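PDB 5LBD: copper-transporting ATPase PAA1, chloroplastic from Arabidopsis thaliana, which uses ATP hydrolysis, through the nucleotide-binding domain described here, to move copper, apparently Cu(+), across the plastid envelope to copper proteins of the stroma. Local coordinates for residues F67-E70 and G74-A77. The protein carries 2 engineered substitutions. Numbering follows the deposited sequence.
Sequences FTEE and GAVA
Thr68 and Val76 pair across an antiparallel β-hairpin at one margin of the sheet, where the short strand 68-70 flanks strand 74-79. Their backbones exchange two hydrogen bonds, Thr68 N to Val76 O and Val76 N to Thr68 O, both 2.9 Å. Glu70 and Gly74 form the second such pair, next to the turn: Glu70 N reaches Gly74 O at 2.9 Å and Gly74 N reaches Glu70 O at 3.1 Å. Gly74 has phi 168° and psi -173°, a backbone shape in which a β-carbon would collide with the carbonyl oxygen of the residue before. Between these pairs, Glu69 and Ala75 are non-hydrogen-bonded, and Ala75 CA comes within 3.2 Å of Thr68 O in a CA-H...O contact. On their face, the Phe67 ring slants over Ala75, CE1 lying 3.7 Å from its CB; with CG anti to the backbone N (chi1 176°), the ring is carried back along the hairpin to Ala75. Glu69 CG lies 3.4 Å from Gly74 O. On the other face Val76 CG1 meets Thr68 CB at 3.7 Å, and Trp91 of helix 89-94 touches both Val76 and Glu70, whose carboxylate is salt-bridged to Arg94. Backbone hydrogen bonds of Ala75 with Val86 and of Ala77 with Val84 join the hairpin to the antiparallel sheet, flanked by helices, of the P-type ATPase N-domain.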
ATOM      1  N   PHE A  67      13.770  -1.232   0.361  1.00 25.06           N
ATOM      2  CA  PHE A  67      12.725  -1.993  -0.307  1.00 23.74           C
ATOM      3  C   PHE A  67      12.999  -3.486  -0.204  1.00 23.26           C
ATOM      4  O   PHE A  67      14.106  -3.938  -0.505  1.00 24.39           O
ATOM      5  CB  PHE A  67      12.624  -1.602  -1.779  1.00 25.36           C
ATOM      6  CG  PHE A  67      11.635  -2.428  -2.526  1.00 23.53           C
ATOM      7  CD1 PHE A  67      10.303  -2.103  -2.504  1.00 22.34           C
ATOM      8  CD2 PHE A  67      12.035  -3.571  -3.207  1.00 26.10           C
ATOM      9  CE1 PHE A  67       9.373  -2.862  -3.168  1.00 21.65           C
ATOM     10  CE2 PHE A  67      11.094  -4.356  -3.871  1.00 24.82           C
ATOM     11  CZ  PHE A  67       9.769  -4.003  -3.838  1.00 22.33           C
ATOM     12  N   THR A  68      11.990  -4.228   0.217  1.00 21.25           N
ATOM     13  CA  THR A  68      12.059  -5.648   0.501  1.00 25.31           C
ATOM     14  C   THR A  68      10.745  -6.263   0.039  1.00 25.39           C
ATOM     15  O   THR A  68       9.682  -5.668   0.215  1.00 22.15           O
ATOM     16  CB  THR A  68      12.293  -5.869   2.019  1.00 29.86           C
ATOM     17  OG1 THR A  68      13.404  -5.064   2.489  1.00 32.93           O
ATOM     18  CG2 THR A  68      12.587  -7.325   2.301  1.00 47.60           C
ATOM     19  N   GLU A  69      10.806  -7.432  -0.581  1.00 23.50           N
ATOM     20  CA  GLU A  69       9.590  -8.031  -1.111  1.00 25.69           C
ATOM     21  C   GLU A  69       9.658  -9.545  -0.976  1.00 22.40           C
ATOM     22  O   GLU A  69      10.733 -10.128  -1.102  1.00 25.62           O
ATOM     23  CB  GLU A  69       9.445  -7.630  -2.574  1.00 29.91           C
ATOM     24  CG  GLU A  69       8.224  -8.114  -3.260  1.00 40.87           C
ATOM     25  CD  GLU A  69       8.215  -7.706  -4.718  1.00 50.59           C
ATOM     26  OE1 GLU A  69       9.306  -7.470  -5.272  1.00 64.42           O
ATOM     27  OE2 GLU A  69       7.115  -7.613  -5.303  1.00 75.73           O
ATOM     28  N   GLU A  70       8.522 -10.172  -0.701  1.00 22.05           N
ATOM     29  CA  GLU A  70       8.394 -11.626  -0.798  1.00 23.21           C
ATOM     30  C   GLU A  70       7.306 -11.873  -1.831  1.00 20.69           C
ATOM     31  O   GLU A  70       6.133 -11.544  -1.560  1.00 17.26           O
ATOM     32  CB  GLU A  70       8.029 -12.225   0.562  1.00 23.47           C
ATOM     33  CG  GLU A  70       9.157 -12.098   1.574  1.00 44.31           C
ATOM     34  CD  GLU A  70       8.833 -12.654   2.959  1.00 47.11           C
ATOM     35  OE1 GLU A  70       7.887 -13.466   3.089  1.00 30.81           O
ATOM     36  OE2 GLU A  70       9.550 -12.283   3.920  1.00 33.71           O
ATOM     37  N   GLY A  74       3.967  -9.721  -0.241  1.00 15.10           N
ATOM     38  CA  GLY A  74       3.913  -8.268  -0.214  1.00 14.14           C
ATOM     39  C   GLY A  74       5.291  -7.657  -0.309  1.00 15.30           C
ATOM     40  O   GLY A  74       6.296  -8.337  -0.528  1.00 15.55           O
ATOM     41  N   ALA A  75       5.296  -6.338  -0.140  1.00 15.22           N
ATOM     42  CA  ALA A  75       6.496  -5.527  -0.126  1.00 14.20           C
ATOM     43  C   ALA A  75       6.463  -4.583   1.060  1.00 13.95           C
ATOM     44  O   ALA A  75       5.413  -4.336   1.664  1.00 14.03           O
ATOM     45  CB  ALA A  75       6.649  -4.720  -1.422  1.00 17.54           C
ATOM     46  N   VAL A  76       7.639  -4.052   1.385  1.00 15.55           N
ATOM     47  CA  VAL A  76       7.809  -3.109   2.485  1.00 16.59           C
ATOM     48  C   VAL A  76       8.971  -2.185   2.154  1.00 15.19           C
ATOM     49  O   VAL A  76       9.928  -2.579   1.475  1.00 17.86           O
ATOM     50  CB  VAL A  76       8.036  -3.869   3.819  1.00 17.33           C
ATOM     51  CG1 VAL A  76       9.210  -4.788   3.721  1.00 21.41           C
ATOM     52  CG2 VAL A  76       8.192  -2.893   5.010  1.00 21.03           C
ATOM     53  N   ALA A  77       8.888  -0.939   2.617  1.00 16.70           N
ATOM     54  CA  ALA A  77      10.008  -0.016   2.545  1.00 15.76           C
ATOM     55  C   ALA A  77       9.810   0.988   3.662  1.00 16.76           C
ATOM     56  O   ALA A  77       8.740   1.062   4.271  1.00 20.44           O
ATOM     57  CB  ALA A  77      10.104   0.659   1.162  1.00 19.70           C
TER